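Immunomodulatory active chitinase (Trichuris suis, PDB 6G9C) probably binds and hydrolyses chitin and has immunomodulatory activity. Local coordinates at residues L72-Q80 / N128-F139. Numbering follows the deposited sequence.
Sequences LNDDFTVDQ and NRAKFISSLVSF
The hydroxyl of Ser135 receives the backbone N-H of Val78, a nearly straight hydrogen bond of 2.8 Å from N to OG (167° at the hydrogen). A serine suits this point: with OG anti to its own backbone N (chi1 -179°), its short side chain probably allows the helix 126-142 to lie close to the chain while still offering an acceptor. One turn earlier, the carbonyl O of Phe76 lies 3.2 Å from Phe132 CA in a CA-H...O contact and in plane at the edge of the Phe132 ring. That oxygen is buried without a conventional donor, so this weak contact is probably a partial compensation. Just past the type I turn from Asn73 to Phe76, Asp75 folds back onto Thr77. Its carboxylate suits the place because OD1 can take two donors: Thr77 N, which meets it from above the carboxylate plane and completes an Asx turn, and Thr77 OG1, on the syn side at 2.7 Å. Lys131 is long enough to reach the turn with its end, CE lying near Asp75 O and Thr77 CG2, and a water links its NZ to Asp75 O; Asp75 OD2 stays 4.4 Å from NZ, too far for a salt bridge. Inward, the branched Val78 serves two aromatic rings at once: CG2 packs on Phe132 CE1 at 3.5 Å, while CG1 sits over one face of Phe139 in a CH-pi contact. Leu72 CD1 also meets Phe132, whose side chain also touches Met122 and Leu109. At the far end Phe76 CE2 comes 3.4 Å from Asn128 CG, the ring and amide planes 41° apart; Asn128 ND2 is held by Lys121 O. The contact thus fastens the hairpin of strands 64-72 and 78-79 to an outer helix of the TIM barrel: apolar groups fill its inner side, whereas charge and water occupy the solvent margin, where Asp75 and Lys131 probably attract only modestly.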
loop_
_atom_site.group_PDB
_atom_site.type_symbol
_atom_site.label_atom_id
_atom_site.label_comp_id
_atom_site.label_asym_id
_atom_site.label_seq_id
_atom_site.Cartn_x
_atom_site.Cartn_y
_atom_site.Cartn_z
ATOM N N LEU A 72 -20.248 -8.562 -11.963
ATOM C CA LEU A 72 -20.742 -9.902 -11.622
ATOM C C LEU A 72 -21.100 -10.629 -12.911
ATOM O O LEU A 72 -22.092 -10.291 -13.567
ATOM C CB LEU A 72 -21.952 -9.833 -10.689
ATOM C CG LEU A 72 -22.576 -11.175 -10.275
ATOM C CD1 LEU A 72 -21.557 -12.016 -9.519
ATOM C CD2 LEU A 72 -23.820 -10.961 -9.423
ATOM N N ASN A 73 -20.301 -11.630 -13.266
ATOM C CA ASN A 73 -20.500 -12.390 -14.485
ATOM C C ASN A 73 -21.728 -13.292 -14.366
ATOM O O ASN A 73 -22.261 -13.533 -13.279
ATOM C CB ASN A 73 -19.268 -13.237 -14.795
ATOM C CG ASN A 73 -18.085 -12.404 -15.216
ATOM O OD1 ASN A 73 -18.217 -11.473 -16.017
ATOM N ND2 ASN A 73 -16.914 -12.738 -14.690
ATOM N N ASP A 74 -22.173 -13.799 -15.520
ATOM C CA ASP A 74 -23.348 -14.664 -15.552
ATOM C C ASP A 74 -23.152 -15.923 -14.722
ATOM O O ASP A 74 -24.124 -16.456 -14.171
ATOM C CB ASP A 74 -23.683 -15.037 -16.996
ATOM C CG ASP A 74 -24.143 -13.847 -17.803
ATOM O OD1 ASP A 74 -24.359 -12.776 -17.204
ATOM O OD2 ASP A 74 -24.283 -13.977 -19.033
ATOM N N ASP A 75 -21.921 -16.421 -14.624
ATOM C CA ASP A 75 -21.650 -17.641 -13.876
ATOM C C ASP A 75 -21.403 -17.380 -12.398
ATOM O O ASP A 75 -21.015 -18.309 -11.678
ATOM C CB ASP A 75 -20.464 -18.398 -14.488
ATOM C CG ASP A 75 -19.147 -17.639 -14.383
ATOM O OD1 ASP A 75 -19.107 -16.533 -13.802
ATOM O OD2 ASP A 75 -18.138 -18.165 -14.898
ATOM N N PHE A 76 -21.593 -16.137 -11.952
ATOM C CA PHE A 76 -21.533 -15.672 -10.557
ATOM C C PHE A 76 -20.109 -15.391 -10.090
ATOM O O PHE A 76 -19.903 -15.163 -8.884
ATOM C CB PHE A 76 -22.198 -16.655 -9.578
ATOM C CG PHE A 76 -23.558 -17.135 -10.032
ATOM C CD1 PHE A 76 -24.482 -16.236 -10.558
ATOM C CD2 PHE A 76 -23.907 -18.471 -9.933
ATOM C CE1 PHE A 76 -25.728 -16.669 -10.978
ATOM C CE2 PHE A 76 -25.155 -18.906 -10.351
ATOM C CZ PHE A 76 -26.063 -18.000 -10.877
ATOM N N THR A 77 -19.119 -15.397 -10.979
ATOM C CA THR A 77 -17.772 -15.000 -10.594
ATOM C C THR A 77 -17.596 -13.484 -10.733
ATOM O O THR A 77 -18.362 -12.804 -11.420
ATOM C CB THR A 77 -16.726 -15.737 -11.434
ATOM O OG1 THR A 77 -16.903 -15.407 -12.815
ATOM C CG2 THR A 77 -16.846 -17.259 -11.252
ATOM N N VAL A 78 -16.578 -12.954 -10.051
ATOM C CA VAL A 78 -16.320 -11.516 -9.981
ATOM C C VAL A 78 -15.118 -11.170 -10.849
ATOM O O VAL A 78 -14.145 -11.932 -10.909
ATOM C CB VAL A 78 -16.090 -11.063 -8.526
ATOM C CG1 VAL A 78 -15.747 -9.563 -8.475
ATOM C CG2 VAL A 78 -17.315 -11.346 -7.687
ATOM N N ASP A 79 -15.178 -10.005 -11.501
ATOM C CA ASP A 79 -14.084 -9.544 -12.344
ATOM C C ASP A 79 -14.154 -8.029 -12.490
ATOM O O ASP A 79 -15.142 -7.380 -12.117
ATOM C CB ASP A 79 -14.119 -10.216 -13.717
ATOM C CG ASP A 79 -12.741 -10.339 -14.334
ATOM O OD1 ASP A 79 -11.772 -9.789 -13.756
ATOM O OD2 ASP A 79 -12.627 -10.994 -15.392
ATOM N N GLN A 80 -13.079 -7.469 -13.043
ATOM C CA GLN A 80 -13.045 -6.037 -13.307
ATOM C C GLN A 80 -14.070 -5.683 -14.374
ATOM O O GLN A 80 -14.409 -6.494 -15.244
ATOM C CB GLN A 80 -11.648 -5.608 -13.762
ATOM C CG GLN A 80 -11.231 -6.230 -15.080
ATOM C CD GLN A 80 -9.936 -5.654 -15.619
ATOM O OE1 GLN A 80 -9.268 -4.864 -14.953
ATOM N NE2 GLN A 80 -9.581 -6.043 -16.834
ATOM N N ASN A 128 -24.912 -21.407 -5.209
ATOM C CA ASN A 128 -24.618 -20.239 -6.028
ATOM C C ASN A 128 -23.906 -19.164 -5.213
ATOM O O ASN A 128 -22.940 -18.554 -5.686
ATOM C CB ASN A 128 -25.909 -19.695 -6.630
ATOM C CG ASN A 128 -26.485 -20.593 -7.704
ATOM O OD1 ASN A 128 -25.930 -21.638 -8.016
ATOM N ND2 ASN A 128 -27.607 -20.180 -8.281
ATOM N N ARG A 129 -24.363 -18.924 -3.980
ATOM C CA ARG A 129 -23.752 -17.881 -3.165
ATOM C C ARG A 129 -22.313 -18.232 -2.801
ATOM O O ARG A 129 -21.447 -17.349 -2.751
ATOM C CB ARG A 129 -24.589 -17.633 -1.906
ATOM C CG ARG A 129 -26.032 -17.212 -2.195
ATOM C CD ARG A 129 -26.780 -16.839 -0.922
ATOM N NE ARG A 129 -26.871 -17.963 0.021
ATOM C CZ ARG A 129 -27.932 -18.759 0.180
ATOM N NH1 ARG A 129 -29.042 -18.595 -0.543
ATOM N NH2 ARG A 129 -27.887 -19.730 1.081
ATOM N N ALA A 130 -22.037 -19.516 -2.553
ATOM C CA ALA A 130 -20.683 -19.934 -2.194
ATOM C C ALA A 130 -19.714 -19.742 -3.356
ATOM O O ALA A 130 -18.558 -19.351 -3.150
ATOM C CB ALA A 130 -20.686 -21.396 -1.735
ATOM N N LYS A 131 -20.158 -20.038 -4.581
ATOM C CA LYS A 131 -19.315 -19.803 -5.745
ATOM C C LYS A 131 -18.982 -18.324 -5.876
ATOM O O LYS A 131 -17.821 -17.947 -6.070
ATOM C CB LYS A 131 -20.004 -20.312 -7.012
ATOM C CG LYS A 131 -19.095 -20.256 -8.223
ATOM C CD LYS A 131 -19.789 -20.724 -9.485
ATOM C CE LYS A 131 -18.876 -20.542 -10.687
ATOM N NZ LYS A 131 -19.416 -21.185 -11.915
ATOM N N PHE A 132 -19.999 -17.467 -5.761
ATOM C CA PHE A 132 -19.771 -16.024 -5.792
ATOM C C PHE A 132 -18.830 -15.578 -4.677
ATOM O O PHE A 132 -17.888 -14.809 -4.912
ATOM C CB PHE A 132 -21.108 -15.293 -5.688
ATOM C CG PHE A 132 -20.975 -13.844 -5.329
ATOM C CD1 PHE A 132 -20.485 -12.942 -6.249
ATOM C CD2 PHE A 132 -21.330 -13.386 -4.069
ATOM C CE1 PHE A 132 -20.354 -11.609 -5.934
ATOM C CE2 PHE A 132 -21.202 -12.052 -3.745
ATOM C CZ PHE A 132 -20.714 -11.157 -4.684
ATOM N N ILE A 133 -19.085 -16.030 -3.447
ATOM C CA ILE A 133 -18.305 -15.557 -2.299
ATOM C C ILE A 133 -16.832 -15.944 -2.441
ATOM O O ILE A 133 -15.935 -15.134 -2.169
ATOM C CB ILE A 133 -18.914 -16.100 -0.990
ATOM C CG1 ILE A 133 -20.211 -15.366 -0.643
ATOM C CG2 ILE A 133 -17.936 -15.968 0.157
ATOM C CD1 ILE A 133 -21.006 -16.055 0.456
ATOM N N SER A 134 -16.560 -17.184 -2.873
ATOM C CA SER A 134 -15.176 -17.607 -3.097
ATOM C C SER A 134 -14.511 -16.755 -4.169
ATOM O O SER A 134 -13.353 -16.340 -4.020
ATOM C CB SER A 134 -15.121 -19.082 -3.494
ATOM O OG SER A 134 -15.506 -19.909 -2.412
ATOM N N SER A 135 -15.235 -16.484 -5.258
ATOM C CA SER A 135 -14.710 -15.629 -6.317
ATOM C C SER A 135 -14.440 -14.220 -5.806
ATOM O O SER A 135 -13.412 -13.615 -6.131
ATOM C CB SER A 135 -15.696 -15.594 -7.483
ATOM O OG SER A 135 -15.198 -14.792 -8.537
ATOM N N LEU A 136 -15.359 -13.680 -5.013
ATOM C CA LEU A 136 -15.216 -12.315 -4.520
ATOM C C LEU A 136 -14.040 -12.194 -3.556
ATOM O O LEU A 136 -13.234 -11.257 -3.651
ATOM C CB LEU A 136 -16.517 -11.900 -3.841
ATOM C CG LEU A 136 -16.441 -10.635 -3.008
ATOM C CD1 LEU A 136 -16.268 -9.430 -3.931
ATOM C CD2 LEU A 136 -17.667 -10.479 -2.129
ATOM N N VAL A 137 -13.925 -13.140 -2.619
ATOM C CA VAL A 137 -12.857 -13.072 -1.624
ATOM C C VAL A 137 -11.498 -13.107 -2.302
ATOM O O VAL A 137 -10.585 -12.337 -1.948
ATOM C CB VAL A 137 -13.015 -14.202 -0.592
ATOM C CG1 VAL A 137 -11.677 -14.561 0.003
ATOM C CG2 VAL A 137 -13.971 -13.769 0.492
ATOM N N SER A 138 -11.357 -13.960 -3.319
ATOM C CA SER A 138 -10.114 -14.004 -4.082
ATOM C C SER A 138 -9.851 -12.674 -4.778
ATOM O O SER A 138 -8.734 -12.148 -4.727
ATOM C CB SER A 138 -10.159 -15.148 -5.095
ATOM O OG SER A 138 -10.309 -16.396 -4.437
ATOM N N PHE A 139 -10.876 -12.110 -5.423
ATOM C CA PHE A 139 -10.702 -10.856 -6.152
ATOM C C PHE A 139 -10.330 -9.721 -5.211
ATOM O O PHE A 139 -9.478 -8.888 -5.540
ATOM C CB PHE A 139 -11.983 -10.510 -6.920
ATOM C CG PHE A 139 -11.802 -9.438 -7.959
ATOM C CD1 PHE A 139 -11.316 -9.748 -9.219
ATOM C CD2 PHE A 139 -12.127 -8.113 -7.675
ATOM C CE1 PHE A 139 -11.157 -8.752 -10.187
ATOM C CE2 PHE A 139 -11.967 -7.109 -8.634
ATOM C CZ PHE A 139 -11.482 -7.426 -9.888
HETATM O O HOH W 1 -22.357 -20.651 -12.678
#